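Deoxyhypusine hydroxylase (Homo sapiens, PDB 4D4Z) catalyses the iron-dependent hydroxylation of deoxyhypusine to hypusine on a critical lysine of translation factor eIF5A, the second step of hypusination. Local coordinates at residues L58-L63 against T86-M91; M91-A96 against D118-V123; C247-G252 against R275-V280. All coordinates share one frame; numbering follows the deposited sequence. Where two conformers were deposited one is given.

Overall arrangement
Along the chain the contacts follow one another, contact 1 closing before contact 2 opens and contact 3 coming much later. Contacts 1 and 2 lie about 9 Å apart, centre to centre, within the N-terminal HEAT-like repeats; they share Met91 and helix 90-103, so helices 57-70, 90-103 and 121-140 are joined in sequence. Contact 3 ties helix 241-254 to helix 272-287 in the C-terminal repeats, its centre about 16 Å from that of contact 1 and 21 Å from that of contact 2. Leu58 of contact 1 nevertheless touches Glu249 and Ser277. The two repeat arrays thus face each other across the diiron site, and each iron takes ligands from both.

Contact 1 of 3, residues L58-L63 against T86-M91; sequences LLKHEL and TRQEPM. With FE (Fe (III) ion), chain D.
Lys60 and Glu89 form a salt bridge, NZ lying 2.9 Å from OE1 on the syn lone pair of that oxygen. The two side chains meet at about a right angle, and the lysine chain bends near its end (chi3 -69°) to bring the ammonium group there. A water fastens the pair a second time: it accepts from Lys60 NZ and donates to Glu89 OE2 at 2.6 Å. Nearer the active site, His61 binds an iron through NE2 at 2.2 Å, while its ND1 donates to Leu58 O at 2.9 Å along a nearly straight path (171°) in the ring plane. This second-shell bond, with the iron at NE2, holds the imidazole's rotation; Leu58 O also accepts from Glu62 N of the helix. Met91 is modelled in two conformers. In the one described here its CE lies over the middle of the His61 ring, 3.3 Å from the centroid, as a CH-pi contact, and touches Leu58 CD1 more loosely. His245 and Glu246, from the opposite repeat array, also bind this iron. Around the contact, Lys60 and His61 rest on Val92 of helix 90-103, whereas Leu58 and Met91 reach across to helices 241-254 and 272-287.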
loop_
_atom_site.group_PDB
_atom_site.type_symbol
_atom_site.label_atom_id
_atom_site.label_comp_id
_atom_site.label_asym_id
_atom_site.label_seq_id
_atom_site.Cartn_x
_atom_site.Cartn_y
_atom_site.Cartn_z
ATOM N N LEU A 58 -3.149 -5.113 9.994
ATOM C CA LEU A 58 -2.457 -3.905 9.589
ATOM C C LEU A 58 -0.938 -4.093 9.511
ATOM O O LEU A 58 -0.311 -3.791 8.465
ATOM C CB LEU A 58 -2.793 -2.704 10.469
ATOM C CG LEU A 58 -2.211 -1.406 10.008
ATOM C CD1 LEU A 58 -2.977 -0.951 8.805
ATOM C CD2 LEU A 58 -2.314 -0.360 11.074
ATOM N N LEU A 59 -0.361 -4.643 10.567
ATOM C CA LEU A 59 1.052 -4.820 10.576
ATOM C C LEU A 59 1.457 -5.836 9.481
ATOM O O LEU A 59 2.416 -5.613 8.719
ATOM C CB LEU A 59 1.560 -5.288 11.953
ATOM C CG LEU A 59 3.064 -5.558 12.049
ATOM C CD1 LEU A 59 3.860 -4.304 11.818
ATOM C CD2 LEU A 59 3.388 -6.098 13.448
ATOM N N LYS A 60 0.755 -6.977 9.405
ATOM C CA LYS A 60 1.097 -7.979 8.447
ATOM C C LYS A 60 1.115 -7.468 7.006
ATOM O O LYS A 60 2.012 -7.759 6.228
ATOM C CB LYS A 60 0.164 -9.223 8.543
ATOM C CG LYS A 60 0.442 -10.039 9.787
ATOM C CD LYS A 60 -0.369 -11.310 9.747
ATOM C CE LYS A 60 -1.809 -11.047 9.911
ATOM N NZ LYS A 60 -2.593 -12.317 9.867
ATOM N N HIS A 61 0.108 -6.646 6.673
ATOM C CA HIS A 61 0.028 -6.147 5.304
ATOM C C HIS A 61 1.189 -5.157 5.024
ATOM O O HIS A 61 1.717 -5.120 3.945
ATOM C CB HIS A 61 -1.385 -5.657 4.946
ATOM C CG HIS A 61 -1.565 -4.187 4.825
ATOM N ND1 HIS A 61 -1.358 -3.313 5.854
ATOM C CD2 HIS A 61 -1.944 -3.431 3.776
ATOM C CE1 HIS A 61 -1.627 -2.089 5.463
ATOM N NE2 HIS A 61 -1.986 -2.128 4.205
ATOM N N GLU A 62 1.596 -4.407 6.043
ATOM C CA GLU A 62 2.726 -3.477 5.876
ATOM C C GLU A 62 4.038 -4.280 5.676
ATOM O O GLU A 62 4.924 -3.784 4.928
ATOM C CB GLU A 62 2.929 -2.549 7.020
ATOM C CG GLU A 62 3.530 -1.242 6.606
ATOM C CD GLU A 62 2.493 -0.324 5.929
ATOM O OE1 GLU A 62 1.445 -0.816 5.458
ATOM O OE2 GLU A 62 2.665 0.891 5.889
ATOM N N LEU A 63 4.175 -5.455 6.313
ATOM C CA LEU A 63 5.329 -6.312 6.045
ATOM C C LEU A 63 5.447 -6.598 4.569
ATOM O O LEU A 63 6.483 -6.469 3.938
ATOM C CB LEU A 63 5.283 -7.644 6.816
ATOM C CG LEU A 63 5.057 -7.552 8.259
ATOM C CD1 LEU A 63 4.809 -9.014 8.737
ATOM C CD2 LEU A 63 6.199 -6.952 9.011
ATOM N N THR A 86 -4.938 -19.085 2.667
ATOM C CA THR A 86 -6.281 -18.578 2.730
ATOM C C THR A 86 -6.770 -18.132 4.117
ATOM O O THR A 86 -7.836 -17.559 4.208
ATOM C CB THR A 86 -7.277 -19.601 2.104
ATOM O OG1 THR A 86 -7.282 -20.708 2.950
ATOM C CG2 THR A 86 -6.903 -19.982 0.692
ATOM N N ARG A 87 -6.069 -18.448 5.206
ATOM C CA ARG A 87 -6.324 -17.928 6.500
ATOM C C ARG A 87 -5.836 -16.494 6.704
ATOM O O ARG A 87 -6.252 -15.837 7.664
ATOM C CB ARG A 87 -5.658 -18.769 7.553
ATOM C CG ARG A 87 -6.210 -20.191 7.603
ATOM C CD ARG A 87 -6.132 -20.696 9.038
ATOM N NE ARG A 87 -6.668 -22.056 9.065
ATOM C CZ ARG A 87 -6.533 -22.870 10.088
ATOM N NH1 ARG A 87 -5.917 -22.452 11.198
ATOM N NH2 ARG A 87 -7.025 -24.101 9.986
ATOM N N GLN A 88 -4.950 -16.015 5.828
ATOM C CA GLN A 88 -4.605 -14.593 5.886
ATOM C C GLN A 88 -5.745 -13.710 5.439
ATOM O O GLN A 88 -6.542 -14.053 4.572
ATOM C CB GLN A 88 -3.329 -14.294 5.050
ATOM C CG GLN A 88 -2.066 -14.921 5.559
ATOM C CD GLN A 88 -1.372 -14.155 6.671
ATOM O OE1 GLN A 88 -0.207 -14.475 7.068
ATOM N NE2 GLN A 88 -2.048 -13.225 7.203
ATOM N N GLU A 89 -5.906 -12.557 6.064
ATOM C CA GLU A 89 -6.959 -11.630 5.655
ATOM C C GLU A 89 -6.832 -11.202 4.229
ATOM O O GLU A 89 -5.705 -11.110 3.673
ATOM C CB GLU A 89 -6.919 -10.389 6.520
ATOM C CG GLU A 89 -7.240 -10.603 8.025
ATOM C CD GLU A 89 -6.141 -11.083 8.932
ATOM O OE1 GLU A 89 -4.995 -11.436 8.488
ATOM O OE2 GLU A 89 -6.487 -11.142 10.146
ATOM N N PRO A 90 -7.941 -10.891 3.569
ATOM C CA PRO A 90 -7.832 -10.411 2.188
ATOM C C PRO A 90 -6.807 -9.301 1.975
ATOM O O PRO A 90 -6.077 -9.310 0.966
ATOM C CB PRO A 90 -9.249 -9.984 1.814
ATOM C CG PRO A 90 -10.110 -10.907 2.652
ATOM C CD PRO A 90 -9.355 -11.035 3.972
ATOM N N MET A 91 -6.765 -8.342 2.870
ATOM C CA MET A 91 -5.856 -7.218 2.629
ATOM C C MET A 91 -4.398 -7.657 2.736
ATOM O O MET A 91 -3.557 -7.022 2.098
ATOM C CB MET A 91 -6.036 -5.982 3.541
ATOM C CG MET A 91 -5.731 -6.215 5.020
ATOM S SD MET A 91 -6.152 -4.756 6.008
ATOM C CE MET A 91 -4.832 -3.523 5.867
HETATM FE FE FE D . -3.060 -0.623 2.935
HETATM O O HOH W 1 -4.701 -11.715 11.925
HETATM O O HOH W 2 -1.669 0.787 3.589
#

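Contact 2 of 3, residues M91-A96 against D118-V123; sequences MVRHEA and DPVIEV. With FE (Fe (III) ion), chain C; OH (hydroxide ion), chain E.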
loop_
_atom_site.group_PDB
_atom_site.type_symbol
_atom_site.label_atom_id
_atom_site.label_comp_id
_atom_site.label_asym_id
_atom_site.label_seq_id
_atom_site.Cartn_x
_atom_site.Cartn_y
_atom_site.Cartn_z
ATOM N N MET A 91 -6.765 -8.342 2.870
ATOM C CA MET A 91 -5.856 -7.218 2.629
ATOM C C MET A 91 -4.398 -7.657 2.736
ATOM O O MET A 91 -3.557 -7.022 2.098
ATOM C CB MET A 91 -6.036 -5.982 3.541
ATOM C CG MET A 91 -5.731 -6.215 5.020
ATOM S SD MET A 91 -6.152 -4.756 6.008
ATOM C CE MET A 91 -4.832 -3.523 5.867
ATOM N N VAL A 92 -4.092 -8.684 3.516
ATOM C CA VAL A 92 -2.704 -9.167 3.675
ATOM C C VAL A 92 -2.330 -9.979 2.407
ATOM O O VAL A 92 -1.237 -9.796 1.832
ATOM C CB VAL A 92 -2.516 -10.044 4.897
ATOM C CG1 VAL A 92 -1.144 -10.633 4.934
ATOM C CG2 VAL A 92 -2.824 -9.257 6.174
ATOM N N ARG A 93 -3.246 -10.831 1.940
ATOM C CA ARG A 93 -3.020 -11.532 0.689
ATOM C C ARG A 93 -2.896 -10.616 -0.558
ATOM O O ARG A 93 -2.010 -10.779 -1.437
ATOM C CB ARG A 93 -4.133 -12.586 0.478
ATOM C CG ARG A 93 -4.250 -13.609 1.569
ATOM C CD ARG A 93 -5.378 -14.654 1.371
ATOM N NE ARG A 93 -5.109 -15.463 0.202
ATOM C CZ ARG A 93 -5.953 -15.799 -0.736
ATOM N NH1 ARG A 93 -7.253 -15.677 -0.537
ATOM N NH2 ARG A 93 -5.509 -16.432 -1.786
ATOM N N HIS A 94 -3.722 -9.593 -0.597
ATOM C CA HIS A 94 -3.614 -8.586 -1.631
ATOM C C HIS A 94 -2.232 -7.928 -1.578
ATOM O O HIS A 94 -1.590 -7.757 -2.600
ATOM C CB HIS A 94 -4.763 -7.503 -1.510
ATOM C CG HIS A 94 -4.275 -6.085 -1.642
ATOM N ND1 HIS A 94 -3.795 -5.537 -2.811
ATOM C CD2 HIS A 94 -4.103 -5.139 -0.692
ATOM C CE1 HIS A 94 -3.386 -4.296 -2.576
ATOM N NE2 HIS A 94 -3.546 -4.047 -1.299
ATOM N N GLU A 95 -1.776 -7.564 -0.397
ATOM C CA GLU A 95 -0.555 -6.782 -0.336
ATOM C C GLU A 95 0.654 -7.656 -0.787
ATOM O O GLU A 95 1.554 -7.218 -1.447
ATOM C CB GLU A 95 -0.359 -6.197 1.063
ATOM C CG GLU A 95 0.431 -4.903 1.007
ATOM C CD GLU A 95 -0.285 -3.754 0.290
ATOM O OE1 GLU A 95 -1.497 -3.485 0.594
ATOM O OE2 GLU A 95 0.309 -3.198 -0.686
ATOM N N ALA A 96 0.541 -8.942 -0.526
ATOM C CA ALA A 96 1.612 -9.915 -0.921
ATOM C C ALA A 96 1.581 -10.078 -2.420
ATOM O O ALA A 96 2.616 -10.078 -3.034
ATOM C CB ALA A 96 1.396 -11.260 -0.207
ATOM N N ASP A 118 -8.781 -15.949 -8.050
ATOM C CA ASP A 118 -9.058 -16.288 -6.696
ATOM C C ASP A 118 -10.515 -15.859 -6.377
ATOM O O ASP A 118 -10.958 -14.802 -6.853
ATOM C CB ASP A 118 -8.105 -15.515 -5.748
ATOM C CG ASP A 118 -8.070 -16.062 -4.379
ATOM O OD1 ASP A 118 -7.274 -16.992 -4.101
ATOM O OD2 ASP A 118 -8.803 -15.645 -3.484
ATOM N N PRO A 119 -11.199 -16.622 -5.503
ATOM C CA PRO A 119 -12.537 -16.228 -5.116
ATOM C C PRO A 119 -12.651 -14.970 -4.226
ATOM O O PRO A 119 -13.750 -14.377 -4.117
ATOM C CB PRO A 119 -13.055 -17.442 -4.341
ATOM C CG PRO A 119 -11.836 -18.183 -3.925
ATOM C CD PRO A 119 -10.839 -17.970 -5.012
ATOM N N VAL A 120 -11.526 -14.517 -3.656
ATOM C CA VAL A 120 -11.492 -13.247 -2.930
ATOM C C VAL A 120 -11.200 -12.174 -3.960
ATOM O O VAL A 120 -10.135 -12.158 -4.549
ATOM C CB VAL A 120 -10.414 -13.265 -1.805
ATOM C CG1 VAL A 120 -10.370 -11.934 -1.062
ATOM C CG2 VAL A 120 -10.688 -14.411 -0.858
ATOM N N ILE A 121 -12.172 -11.286 -4.190
ATOM C CA ILE A 121 -12.139 -10.359 -5.276
ATOM C C ILE A 121 -10.905 -9.413 -5.181
ATOM O O ILE A 121 -10.279 -9.142 -6.176
ATOM C CB ILE A 121 -13.460 -9.535 -5.414
ATOM C CG1 ILE A 121 -13.472 -8.717 -6.683
ATOM C CG2 ILE A 121 -13.686 -8.663 -4.248
ATOM C CD1 ILE A 121 -13.300 -9.448 -7.984
ATOM N N GLU A 122 -10.567 -8.992 -3.976
ATOM C CA GLU A 122 -9.403 -8.075 -3.817
ATOM C C GLU A 122 -8.125 -8.776 -4.265
ATOM O O GLU A 122 -7.235 -8.128 -4.829
ATOM C CB GLU A 122 -9.238 -7.637 -2.337
ATOM C CG GLU A 122 -10.440 -6.880 -1.839
ATOM C CD GLU A 122 -11.390 -7.736 -1.026
ATOM O OE1 GLU A 122 -11.640 -8.905 -1.400
ATOM O OE2 GLU A 122 -11.740 -7.314 0.103
ATOM N N VAL A 123 -8.042 -10.077 -4.016
ATOM C CA VAL A 123 -6.886 -10.862 -4.388
ATOM C C VAL A 123 -6.837 -11.069 -5.882
ATOM O O VAL A 123 -5.792 -10.876 -6.493
ATOM C CB VAL A 123 -6.801 -12.183 -3.590
ATOM C CG1 VAL A 123 -5.703 -13.065 -4.127
ATOM C CG2 VAL A 123 -6.612 -11.878 -2.151
HETATM FE FE FE C . -2.988 -2.286 -0.072
HETATM O O OH E . -3.937 -2.267 1.745
HETATM O O HOH W 3 -8.910 -17.731 -1.639
#
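Asp118 OD2 is held by three donors: the backbone N of Val120 at 3.0 Å, a water at 2.8 Å, and, weakly, Arg93 NH1. The bond from Val120 N closes an Asx turn just ahead of helix 121-140, with Val120 itself at the N-cap position. The stronger arm of the salt bridge runs from Arg93 NH2 to Asp118 OD1, 3.0 Å long and nearly straight at 171°. It leaves in the plane of the guanidinium but meets the carboxylate from above, because the two flat groups are turned 58° apart. A bend at chi3 (64°) brings the guanidinium round to Asp118. The same water accepts from Arg93 NH1 and braces the weak arm. Arg93 NE is bonded to Leu83 O, which helps to fix the plane of the guanidinium. Val123 lies over one face of that group, toward its rim, and its CG2 packs 3.7 Å from Arg93 CB, while Val120 CG2 comes up at the edge beside NH1.

One residue on, His94 turns its ring away from residues 118-123 and binds the second iron through NE2 at 2.2 Å. Glu95 OE1 and the hydroxide join it there, each 2.0 Å from the metal, with His212 a further ligand. His94 ND1 is hydrogen-bonded to Thr126 OG1, which also bonds Glu122 O, so helix 121-140 is likely to orient an iron ligand. Helix 90-103 thus lies between helix 57-70, touched by Val92 and Glu95, and helix 121-140, while Val123 also reaches Leu83 of helix 76-84.

Contact 3 of 3, residues C247-G252 against R275-V280; sequences CAEALG and RESCEV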
loop_
_atom_site.group_PDB
_atom_site.type_symbol
_atom_site.label_atom_id
_atom_site.label_comp_id
_atom_site.label_asym_id
_atom_site.label_seq_id
_atom_site.Cartn_x
_atom_site.Cartn_y
_atom_site.Cartn_z
ATOM N N CYS A 247 -7.928 5.257 3.955
ATOM C CA CYS A 247 -8.353 6.649 4.077
ATOM C C CYS A 247 -7.905 7.250 5.441
ATOM O O CYS A 247 -7.537 8.408 5.472
ATOM C CB CYS A 247 -9.859 6.761 3.952
ATOM S SG CYS A 247 -10.384 6.377 2.227
ATOM N N ALA A 248 -7.940 6.475 6.527
ATOM C CA ALA A 248 -7.425 6.897 7.827
ATOM C C ALA A 248 -5.953 7.287 7.677
ATOM O O ALA A 248 -5.514 8.364 8.180
ATOM C CB ALA A 248 -7.592 5.824 8.832
ATOM N N GLU A 249 -5.168 6.402 7.077
ATOM C CA GLU A 249 -3.728 6.686 6.910
ATOM C C GLU A 249 -3.480 7.939 6.059
ATOM O O GLU A 249 -2.646 8.816 6.408
ATOM C CB GLU A 249 -2.981 5.488 6.363
ATOM C CG GLU A 249 -3.075 4.366 7.362
ATOM C CD GLU A 249 -1.962 3.425 7.349
ATOM O OE1 GLU A 249 -1.037 3.649 6.527
ATOM O OE2 GLU A 249 -2.124 2.491 8.184
ATOM N N ALA A 250 -4.273 8.159 4.997
ATOM C CA ALA A 250 -4.164 9.363 4.242
ATOM C C ALA A 250 -4.476 10.641 5.026
ATOM O O ALA A 250 -3.795 11.688 4.904
ATOM C CB ALA A 250 -5.116 9.292 3.020
ATOM N N LEU A 251 -5.519 10.581 5.846
ATOM C CA LEU A 251 -5.832 11.677 6.749
ATOM C C LEU A 251 -4.635 12.006 7.673
ATOM O O LEU A 251 -4.379 13.231 7.970
ATOM C CB LEU A 251 -7.085 11.372 7.559
ATOM C CG LEU A 251 -8.365 11.392 6.807
ATOM C CD1 LEU A 251 -9.507 10.781 7.641
ATOM C CD2 LEU A 251 -8.748 12.755 6.297
ATOM N N GLY A 252 -3.985 10.978 8.134
ATOM C CA GLY A 252 -2.800 11.129 9.076
ATOM C C GLY A 252 -1.673 11.855 8.348
ATOM O O GLY A 252 -1.076 12.805 8.878
ATOM N N ARG A 275 -9.240 0.799 13.827
ATOM C CA ARG A 275 -8.643 1.316 15.073
ATOM C C ARG A 275 -7.165 1.509 14.991
ATOM O O ARG A 275 -6.631 2.553 15.350
ATOM C CB ARG A 275 -8.874 0.372 16.232
ATOM C CG ARG A 275 -10.222 0.313 16.711
ATOM C CD ARG A 275 -10.232 -0.403 18.093
ATOM N NE ARG A 275 -9.675 -1.763 18.204
ATOM C CZ ARG A 275 -10.269 -2.907 17.893
ATOM N NH1 ARG A 275 -11.469 -2.928 17.311
ATOM N NH2 ARG A 275 -9.620 -4.066 18.067
ATOM N N GLU A 276 -6.498 0.483 14.487
ATOM C CA GLU A 276 -5.085 0.528 14.456
ATOM C C GLU A 276 -4.548 1.547 13.437
ATOM O O GLU A 276 -3.570 2.183 13.710
ATOM C CB GLU A 276 -4.501 -0.881 14.161
ATOM C CG GLU A 276 -4.665 -1.810 15.356
ATOM C CD GLU A 276 -4.051 -3.180 15.196
ATOM O OE1 GLU A 276 -3.756 -3.602 14.094
ATOM O OE2 GLU A 276 -3.888 -3.812 16.291
ATOM N N SER A 277 -5.210 1.685 12.279
ATOM C CA SER A 277 -4.838 2.690 11.350
ATOM C C SER A 277 -5.012 4.111 11.956
ATOM O O SER A 277 -4.164 4.968 11.771
ATOM C CB SER A 277 -5.627 2.667 10.075
ATOM O OG SER A 277 -5.368 1.476 9.357
ATOM N N CYS A 278 -6.119 4.311 12.689
ATOM C CA CYS A 278 -6.314 5.609 13.370
ATOM C C CYS A 278 -5.209 5.871 14.399
ATOM O O CYS A 278 -4.727 6.991 14.494
ATOM C CB CYS A 278 -7.758 5.722 13.901
ATOM S SG CYS A 278 -9.024 5.790 12.655
ATOM N N GLU A 279 -4.781 4.851 15.140
ATOM C CA GLU A 279 -3.731 4.909 16.186
ATOM C C GLU A 279 -2.452 5.405 15.527
ATOM O O GLU A 279 -1.824 6.397 15.963
ATOM C CB GLU A 279 -3.567 3.550 16.872
ATOM C CG GLU A 279 -2.510 3.352 17.969
ATOM C CD GLU A 279 -2.378 1.893 18.445
ATOM O OE1 GLU A 279 -3.281 1.058 18.196
ATOM O OE2 GLU A 279 -1.366 1.566 19.078
ATOM N N VAL A 280 -2.095 4.773 14.413
ATOM C CA VAL A 280 -0.846 5.219 13.680
ATOM C C VAL A 280 -1.030 6.555 12.972
ATOM O O VAL A 280 -0.113 7.412 12.960
ATOM C CB VAL A 280 -0.303 4.105 12.746
ATOM C CG1 VAL A 280 -0.105 2.843 13.541
ATOM C CG2 VAL A 280 -1.202 3.855 11.547
#
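Val280 CG2 stands above the plane of the Glu249 carboxylate, out beyond its OE2 rim, 3.7 Å from that oxygen. Ser277 OG comes nearer the plane, on its other side, 3.6 Å from Glu249 OE2, a packing distance. With CG beside the backbone N (chi1 -63°) and the chain extended beyond it, the glutamate reaches across the groove between the helices, although its CB does not point directly at the facing segment. One residue earlier, the helices meet through small side chains: Ala248 CB lies 3.9 Å from Ser277 CB and 4.1 Å from Cys278 SG. Such short groups suit axes only 8.4 Å apart, and the segments run almost parallel, at 8°, consistent with neighbouring helices stacked in a HEAT-like solenoid. Leu58 CD1, from helix 57-70, also rests against Glu249 OE2. Cutting Glu249 back to an alanine would probably open a gap beside Val280 CG2 and Leu58 CD1, both of which would lose the carboxylate oxygen they pack on. The hydroxyl of Ser277 has stronger partners than the glutamate: it is hydrogen-bonded to Val273 O and to ND1 of the iron ligand His245. Contact across the pair is by van der Waals packing, and its polar consequence lies next door, where helix 272-287 supplies a second-shell hydroxyl that is likely to steady a metal-binding histidine of helix 241-254.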